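Local coordinates for protein Phthiocerol/phthiodiolone dimycocerosyl transferase (PDB 1Q9J) that probably catalyses the transfer of mycocerosyl groups from mycocerosic acid synthase onto phthiocerol and related alcohols, the final step in making dimycocerosate esters, at residues H233-L247 with I294-V308. Numbering follows the deposited sequence.
Sequences HRLSLNAVVAAAILL and IGPNTDIVDLASDIV
Leu247, Ile300 and Leu235 bury the most surface where helices 237-253 and 300-317 pack; the axes of parts 237-247 and 300-308 come within 8.4 Å, their N-to-C directions 118° apart. Ile300 is a knob in a hole formed by Val240, Ala243, Ala244 and Leu247, its CD1 touching both Ala243 CB and Leu247 CD1. Leu247 CD2 instead lies against CG2 and CD1 of Ile294, whose side chain runs across it at about a right angle. Between Leu247 and Leu235, the small side chains of Ala243 and Ala304 let the backbones come together, with CA atoms 5.3 Å apart. In the loop before its helix, with CG anti to the carbonyl carbon (chi1 -67°), Leu235 reaches both Val301 CG1 and Ala304 CB with CD1, 3.6 Å from the latter; its CD2 faces Ser305 OG. Val301 CG2 makes a CH-pi contact over one face of the His233 ring, 3.9 Å from the centroid. Val308 adjoins Arg312, probably important for carrier-protein recognition. Within the C-terminal PapA5 family region, the pair packs on the six-stranded mixed sheet, with Leu246 and Ile307 meeting tip to tip beside strands 260-267 and 285-292, while Val241 and Ile245 face strand 378-384.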
ATOM      1  N   HIS A 233     -21.063   0.850 -17.652  1.00 95.87           N
ATOM      2  CA  HIS A 233     -20.399  -0.199 -18.411  1.00 98.09           C
ATOM      3  C   HIS A 233     -20.136  -1.369 -17.477  1.00 98.45           C
ATOM      4  O   HIS A 233     -19.298  -2.229 -17.751  1.00 98.96           O
ATOM      5  CB  HIS A 233     -19.079   0.313 -18.989  1.00 99.46           C
ATOM      6  CG  HIS A 233     -19.243   1.154 -20.218  1.00103.92           C
ATOM      7  ND1 HIS A 233     -19.428   0.611 -21.469  1.00106.48           N
ATOM      8  CD2 HIS A 233     -19.260   2.498 -20.383  1.00105.64           C
ATOM      9  CE1 HIS A 233     -19.551   1.585 -22.356  1.00107.71           C
ATOM     10  NE2 HIS A 233     -19.453   2.739 -21.721  1.00107.29           N
ATOM     11  N   ARG A 234     -20.864  -1.397 -16.367  1.00 99.25           N
ATOM     12  CA  ARG A 234     -20.705  -2.455 -15.380  1.00 99.55           C
ATOM     13  C   ARG A 234     -19.221  -2.573 -15.055  1.00 96.64           C
ATOM     14  O   ARG A 234     -18.629  -3.646 -15.179  1.00 96.49           O
ATOM     15  CB  ARG A 234     -21.230  -3.790 -15.926  1.00103.32           C
ATOM     16  CG  ARG A 234     -22.647  -3.731 -16.484  1.00106.07           C
ATOM     17  CD  ARG A 234     -23.132  -5.110 -16.903  1.00109.42           C
ATOM     18  NE  ARG A 234     -24.302  -5.029 -17.774  1.00111.67           N
ATOM     19  CZ  ARG A 234     -25.006  -6.080 -18.185  1.00113.13           C
ATOM     20  NH1 ARG A 234     -24.667  -7.310 -17.803  1.00112.91           N
ATOM     21  NH2 ARG A 234     -26.050  -5.896 -18.980  1.00114.28           N
ATOM     22  N   LEU A 235     -18.631  -1.446 -14.662  1.00 93.62           N
ATOM     23  CA  LEU A 235     -17.220  -1.373 -14.301  1.00 88.54           C
ATOM     24  C   LEU A 235     -17.055  -0.458 -13.099  1.00 86.85           C
ATOM     25  O   LEU A 235     -18.040   0.044 -12.556  1.00 85.80           O
ATOM     26  CB  LEU A 235     -16.388  -0.848 -15.474  1.00 84.11           C
ATOM     27  CG  LEU A 235     -16.311  -1.787 -16.678  1.00 83.84           C
ATOM     28  CD1 LEU A 235     -15.486  -1.145 -17.779  1.00 85.82           C
ATOM     29  CD2 LEU A 235     -15.701  -3.110 -16.264  1.00 84.28           C
ATOM     30  N   SER A 236     -15.803  -0.250 -12.699  1.00 86.14           N
ATOM     31  CA  SER A 236     -15.453   0.588 -11.550  1.00 83.20           C
ATOM     32  C   SER A 236     -14.252   1.459 -11.894  1.00 80.00           C
ATOM     33  O   SER A 236     -13.483   1.130 -12.797  1.00 76.89           O
ATOM     34  CB  SER A 236     -15.073  -0.294 -10.369  1.00 82.32           C
ATOM     35  OG  SER A 236     -13.943  -1.076 -10.718  1.00 82.06           O
ATOM     36  N   LEU A 237     -14.088   2.558 -11.162  1.00 77.57           N
ATOM     37  CA  LEU A 237     -12.971   3.470 -11.382  1.00 77.46           C
ATOM     38  C   LEU A 237     -11.661   2.712 -11.509  1.00 77.45           C
ATOM     39  O   LEU A 237     -10.924   2.874 -12.483  1.00 75.86           O
ATOM     40  CB  LEU A 237     -12.858   4.461 -10.223  1.00 78.45           C
ATOM     41  CG  LEU A 237     -13.775   5.680 -10.283  1.00 82.33           C
ATOM     42  CD1 LEU A 237     -13.747   6.429  -8.955  1.00 83.53           C
ATOM     43  CD2 LEU A 237     -13.316   6.575 -11.425  1.00 79.45           C
ATOM     44  N   ASN A 238     -11.382   1.881 -10.511  1.00 76.24           N
ATOM     45  CA  ASN A 238     -10.163   1.079 -10.467  1.00 73.18           C
ATOM     46  C   ASN A 238     -10.003   0.243 -11.722  1.00 69.62           C
ATOM     47  O   ASN A 238      -8.918   0.177 -12.307  1.00 65.22           O
ATOM     48  CB  ASN A 238     -10.203   0.166  -9.243  1.00 76.06           C
ATOM     49  CG  ASN A 238     -10.619   0.907  -7.986  1.00 82.79           C
ATOM     50  OD1 ASN A 238      -9.855   1.704  -7.435  1.00 83.71           O
ATOM     51  ND2 ASN A 238     -11.848   0.661  -7.534  1.00 85.17           N
ATOM     52  N   ALA A 239     -11.092  -0.403 -12.123  1.00 70.33           N
ATOM     53  CA  ALA A 239     -11.090  -1.255 -13.304  1.00 69.82           C
ATOM     54  C   ALA A 239     -10.698  -0.459 -14.539  1.00 69.23           C
ATOM     55  O   ALA A 239      -9.836  -0.879 -15.317  1.00 65.77           O
ATOM     56  CB  ALA A 239     -12.454  -1.872 -13.493  1.00 70.05           C
ATOM     57  N   VAL A 240     -11.336   0.692 -14.718  1.00 67.60           N
ATOM     58  CA  VAL A 240     -11.041   1.543 -15.860  1.00 66.37           C
ATOM     59  C   VAL A 240      -9.610   2.056 -15.746  1.00 66.12           C
ATOM     60  O   VAL A 240      -8.795   1.870 -16.654  1.00 65.93           O
ATOM     61  CB  VAL A 240     -11.976   2.751 -15.911  1.00 65.50           C
ATOM     62  CG1 VAL A 240     -11.825   3.457 -17.244  1.00 70.16           C
ATOM     63  CG2 VAL A 240     -13.401   2.308 -15.696  1.00 67.82           C
ATOM     64  N   VAL A 241      -9.322   2.704 -14.621  1.00 64.21           N
ATOM     65  CA  VAL A 241      -8.000   3.252 -14.354  1.00 60.78           C
ATOM     66  C   VAL A 241      -6.893   2.308 -14.802  1.00 58.76           C
ATOM     67  O   VAL A 241      -5.902   2.744 -15.391  1.00 63.23           O
ATOM     68  CB  VAL A 241      -7.793   3.559 -12.847  1.00 60.93           C
ATOM     69  CG1 VAL A 241      -6.344   3.963 -12.595  1.00 59.96           C
ATOM     70  CG2 VAL A 241      -8.719   4.689 -12.405  1.00 58.91           C
ATOM     71  N   ALA A 242      -7.054   1.018 -14.534  1.00 52.89           N
ATOM     72  CA  ALA A 242      -6.030   0.055 -14.919  1.00 53.45           C
ATOM     73  C   ALA A 242      -5.899  -0.004 -16.434  1.00 55.26           C
ATOM     74  O   ALA A 242      -4.796  -0.103 -16.973  1.00 50.53           O
ATOM     75  CB  ALA A 242      -6.377  -1.323 -14.367  1.00 55.14           C
ATOM     76  N   ALA A 243      -7.043   0.036 -17.112  1.00 59.55           N
ATOM     77  CA  ALA A 243      -7.072   0.010 -18.568  1.00 59.89           C
ATOM     78  C   ALA A 243      -6.275   1.225 -19.048  1.00 60.38           C
ATOM     79  O   ALA A 243      -5.326   1.098 -19.824  1.00 58.82           O
ATOM     80  CB  ALA A 243      -8.503   0.087 -19.059  1.00 58.37           C
ATOM     81  N   ALA A 244      -6.656   2.402 -18.561  1.00 59.13           N
ATOM     82  CA  ALA A 244      -5.965   3.627 -18.934  1.00 63.44           C
ATOM     83  C   ALA A 244      -4.454   3.474 -18.736  1.00 66.84           C
ATOM     84  O   ALA A 244      -3.656   3.856 -19.597  1.00 72.40           O
ATOM     85  CB  ALA A 244      -6.486   4.802 -18.113  1.00 60.98           C
ATOM     86  N   ILE A 245      -4.058   2.922 -17.599  1.00 64.44           N
ATOM     87  CA  ILE A 245      -2.648   2.716 -17.312  1.00 62.67           C
ATOM     88  C   ILE A 245      -2.035   1.751 -18.329  1.00 65.17           C
ATOM     89  O   ILE A 245      -1.002   2.043 -18.930  1.00 64.04           O
ATOM     90  CB  ILE A 245      -2.476   2.149 -15.884  1.00 59.73           C
ATOM     91  CG1 ILE A 245      -2.875   3.215 -14.883  1.00 54.98           C
ATOM     92  CG2 ILE A 245      -1.047   1.691 -15.643  1.00 52.70           C
ATOM     93  CD1 ILE A 245      -3.054   2.696 -13.508  1.00 56.88           C
ATOM     94  N   LEU A 246      -2.679   0.603 -18.521  1.00 67.80           N
ATOM     95  CA  LEU A 246      -2.177  -0.404 -19.449  1.00 71.94           C
ATOM     96  C   LEU A 246      -2.102   0.073 -20.903  1.00 73.87           C
ATOM     97  O   LEU A 246      -1.170  -0.285 -21.631  1.00 76.01           O
ATOM     98  CB  LEU A 246      -3.021  -1.678 -19.347  1.00 73.02           C
ATOM     99  CG  LEU A 246      -2.761  -2.525 -18.100  1.00 72.99           C
ATOM    100  CD1 LEU A 246      -3.868  -3.538 -17.920  1.00 73.05           C
ATOM    101  CD2 LEU A 246      -1.403  -3.212 -18.230  1.00 71.64           C
ATOM    102  N   LEU A 247      -3.074   0.871 -21.332  1.00 71.49           N
ATOM    103  CA  LEU A 247      -3.058   1.387 -22.697  1.00 70.79           C
ATOM    104  C   LEU A 247      -1.813   2.241 -22.869  1.00 72.88           C
ATOM    105  O   LEU A 247      -0.956   1.953 -23.711  1.00 73.62           O
ATOM    106  CB  LEU A 247      -4.302   2.231 -22.967  1.00 66.52           C
ATOM    107  CG  LEU A 247      -5.570   1.397 -23.115  1.00 62.82           C
ATOM    108  CD1 LEU A 247      -6.751   2.298 -23.349  1.00 59.74           C
ATOM    109  CD2 LEU A 247      -5.395   0.421 -24.260  1.00 59.28           C
ATOM    110  N   ILE A 294      -2.528  -5.384 -25.682  1.00104.31           N
ATOM    111  CA  ILE A 294      -3.105  -4.194 -26.294  1.00105.46           C
ATOM    112  C   ILE A 294      -2.609  -3.923 -27.718  1.00105.83           C
ATOM    113  O   ILE A 294      -1.407  -3.914 -27.989  1.00105.20           O
ATOM    114  CB  ILE A 294      -2.825  -2.946 -25.415  1.00105.00           C
ATOM    115  CG1 ILE A 294      -3.335  -3.184 -23.992  1.00103.82           C
ATOM    116  CG2 ILE A 294      -3.508  -1.724 -26.002  1.00104.50           C
ATOM    117  CD1 ILE A 294      -3.052  -2.038 -23.041  1.00103.71           C
ATOM    118  N   GLY A 295      -3.562  -3.711 -28.619  1.00107.44           N
ATOM    119  CA  GLY A 295      -3.241  -3.414 -30.000  1.00107.52           C
ATOM    120  C   GLY A 295      -3.662  -1.983 -30.269  1.00107.94           C
ATOM    121  O   GLY A 295      -4.125  -1.298 -29.355  1.00106.84           O
ATOM    122  N   PRO A 296      -3.519  -1.493 -31.508  1.00108.18           N
ATOM    123  CA  PRO A 296      -3.905  -0.117 -31.832  1.00107.59           C
ATOM    124  C   PRO A 296      -5.417   0.113 -31.804  1.00107.51           C
ATOM    125  O   PRO A 296      -5.880   1.254 -31.801  1.00104.76           O
ATOM    126  CB  PRO A 296      -3.303   0.086 -33.218  1.00107.65           C
ATOM    127  CG  PRO A 296      -3.377  -1.283 -33.813  1.00108.63           C
ATOM    128  CD  PRO A 296      -2.923  -2.165 -32.676  1.00108.35           C
ATOM    129  N   ASN A 297      -6.179  -0.976 -31.765  1.00108.54           N
ATOM    130  CA  ASN A 297      -7.637  -0.891 -31.740  1.00109.64           C
ATOM    131  C   ASN A 297      -8.263  -1.298 -30.412  1.00109.47           C
ATOM    132  O   ASN A 297      -9.455  -1.061 -30.188  1.00110.75           O
ATOM    133  CB  ASN A 297      -8.246  -1.748 -32.852  1.00111.17           C
ATOM    134  CG  ASN A 297      -8.133  -1.098 -34.214  1.00112.10           C
ATOM    135  OD1 ASN A 297      -8.491   0.070 -34.386  1.00110.01           O
ATOM    136  ND2 ASN A 297      -7.647  -1.853 -35.195  1.00112.79           N
ATOM    137  N   THR A 298      -7.474  -1.920 -29.539  1.00106.36           N
ATOM    138  CA  THR A 298      -7.976  -2.354 -28.241  1.00101.56           C
ATOM    139  C   THR A 298      -8.835  -1.285 -27.585  1.00100.70           C
ATOM    140  O   THR A 298      -8.442  -0.121 -27.500  1.00102.00           O
ATOM    141  CB  THR A 298      -6.835  -2.712 -27.304  1.00 99.47           C
ATOM    142  OG1 THR A 298      -6.133  -3.843 -27.829  1.00 97.80           O
ATOM    143  CG2 THR A 298      -7.377  -3.053 -25.926  1.00102.35           C
ATOM    144  N   ASP A 299     -10.012  -1.690 -27.125  1.00 98.48           N
ATOM    145  CA  ASP A 299     -10.946  -0.767 -26.498  1.00 97.71           C
ATOM    146  C   ASP A 299     -10.879  -0.775 -24.973  1.00 97.36           C
ATOM    147  O   ASP A 299     -10.680  -1.815 -24.348  1.00 96.71           O
ATOM    148  CB  ASP A 299     -12.367  -1.084 -26.966  1.00 96.96           C
ATOM    149  CG  ASP A 299     -13.402  -0.181 -26.340  1.00 97.67           C
ATOM    150  OD1 ASP A 299     -14.069  -0.629 -25.385  1.00 97.62           O
ATOM    151  OD2 ASP A 299     -13.540   0.975 -26.798  1.00 96.84           O
ATOM    152  N   ILE A 300     -11.047   0.405 -24.386  1.00 95.35           N
ATOM    153  CA  ILE A 300     -11.007   0.572 -22.940  1.00 93.93           C
ATOM    154  C   ILE A 300     -11.874  -0.444 -22.217  1.00 93.12           C
ATOM    155  O   ILE A 300     -11.359  -1.297 -21.495  1.00 94.02           O
ATOM    156  CB  ILE A 300     -11.433   2.018 -22.549  1.00 94.90           C
ATOM    157  CG1 ILE A 300     -10.187   2.899 -22.443  1.00 95.28           C
ATOM    158  CG2 ILE A 300     -12.205   2.042 -21.238  1.00 97.66           C
ATOM    159  CD1 ILE A 300      -9.254   2.503 -21.327  1.00 91.15           C
ATOM    160  N   VAL A 301     -13.185  -0.357 -22.414  1.00 91.02           N
ATOM    161  CA  VAL A 301     -14.107  -1.274 -21.764  1.00 88.41           C
ATOM    162  C   VAL A 301     -13.744  -2.727 -22.055  1.00 87.20           C
ATOM    163  O   VAL A 301     -13.795  -3.566 -21.167  1.00 85.76           O
ATOM    164  CB  VAL A 301     -15.544  -1.009 -22.212  1.00 87.12           C
ATOM    165  CG1 VAL A 301     -16.510  -1.757 -21.312  1.00 87.83           C
ATOM    166  CG2 VAL A 301     -15.823   0.478 -22.182  1.00 87.95           C
ATOM    167  N   ASP A 302     -13.371  -3.025 -23.291  1.00 88.22           N
ATOM    168  CA  ASP A 302     -13.006  -4.389 -23.635  1.00 90.64           C
ATOM    169  C   ASP A 302     -11.915  -4.894 -22.704  1.00 89.55           C
ATOM    170  O   ASP A 302     -12.030  -5.976 -22.126  1.00 90.94           O
ATOM    171  CB  ASP A 302     -12.528  -4.469 -25.088  1.00 96.56           C
ATOM    172  CG  ASP A 302     -13.587  -5.039 -26.027  1.00 99.79           C
ATOM    173  OD1 ASP A 302     -14.659  -4.410 -26.174  1.00101.93           O
ATOM    174  OD2 ASP A 302     -13.337  -6.118 -26.619  1.00 97.95           O
ATOM    175  N   LEU A 303     -10.860  -4.096 -22.558  1.00 89.03           N
ATOM    176  CA  LEU A 303      -9.719  -4.434 -21.698  1.00 82.78           C
ATOM    177  C   LEU A 303     -10.140  -4.470 -20.225  1.00 79.24           C
ATOM    178  O   LEU A 303      -9.905  -5.451 -19.528  1.00 77.82           O
ATOM    179  CB  LEU A 303      -8.601  -3.401 -21.897  1.00 80.00           C
ATOM    180  CG  LEU A 303      -7.262  -3.637 -21.215  1.00 78.51           C
ATOM    181  CD1 LEU A 303      -6.632  -4.900 -21.750  1.00 76.63           C
ATOM    182  CD2 LEU A 303      -6.357  -2.440 -21.450  1.00 79.16           C
ATOM    183  N   ALA A 304     -10.765  -3.389 -19.770  1.00 76.10           N
ATOM    184  CA  ALA A 304     -11.221  -3.288 -18.397  1.00 77.21           C
ATOM    185  C   ALA A 304     -12.029  -4.509 -17.969  1.00 80.29           C
ATOM    186  O   ALA A 304     -11.751  -5.119 -16.931  1.00 83.68           O
ATOM    187  CB  ALA A 304     -12.056  -2.034 -18.224  1.00 72.28           C
ATOM    188  N   SER A 305     -13.027  -4.869 -18.774  1.00 81.38           N
ATOM    189  CA  SER A 305     -13.903  -6.006 -18.469  1.00 77.74           C
ATOM    190  C   SER A 305     -13.190  -7.345 -18.459  1.00 75.35           C
ATOM    191  O   SER A 305     -13.479  -8.207 -17.625  1.00 71.65           O
ATOM    192  CB  SER A 305     -15.067  -6.061 -19.463  1.00 78.50           C
ATOM    193  OG  SER A 305     -16.014  -5.036 -19.175  1.00 77.06           O
ATOM    194  N   ASP A 306     -12.255  -7.521 -19.384  1.00 70.79           N
ATOM    195  CA  ASP A 306     -11.523  -8.769 -19.447  1.00 70.00           C
ATOM    196  C   ASP A 306     -10.704  -8.961 -18.169  1.00 71.74           C
ATOM    197  O   ASP A 306     -10.644 -10.063 -17.611  1.00 71.12           O
ATOM    198  CB  ASP A 306     -10.617  -8.783 -20.672  1.00 66.89           C
ATOM    199  CG  ASP A 306      -9.962 -10.125 -20.881  1.00 69.29           C
ATOM    200  OD1 ASP A 306     -10.680 -11.152 -20.883  1.00 70.66           O
ATOM    201  OD2 ASP A 306      -8.726 -10.160 -21.045  1.00 71.14           O
ATOM    202  N   ILE A 307     -10.075  -7.885 -17.706  1.00 71.14           N
ATOM    203  CA  ILE A 307      -9.287  -7.952 -16.484  1.00 69.87           C
ATOM    204  C   ILE A 307     -10.195  -8.383 -15.335  1.00 64.64           C
ATOM    205  O   ILE A 307      -9.961  -9.411 -14.694  1.00 60.71           O
ATOM    206  CB  ILE A 307      -8.661  -6.582 -16.121  1.00 74.23           C
ATOM    207  CG1 ILE A 307      -7.794  -6.078 -17.273  1.00 75.74           C
ATOM    208  CG2 ILE A 307      -7.803  -6.717 -14.851  1.00 76.77           C
ATOM    209  CD1 ILE A 307      -7.108  -4.753 -16.995  1.00 71.58           C
ATOM    210  N   VAL A 308     -11.232  -7.590 -15.085  1.00 58.10           N
ATOM    211  CA  VAL A 308     -12.156  -7.895 -14.010  1.00 55.32           C
ATOM    212  C   VAL A 308     -12.672  -9.314 -14.063  1.00 58.47           C
ATOM    213  O   VAL A 308     -12.850  -9.952 -13.028  1.00 62.18           O
ATOM    214  CB  VAL A 308     -13.395  -7.020 -14.026  1.00 52.63           C
ATOM    215  CG1 VAL A 308     -14.334  -7.480 -12.921  1.00 49.19           C
ATOM    216  CG2 VAL A 308     -13.030  -5.575 -13.849  1.00 47.43           C
TER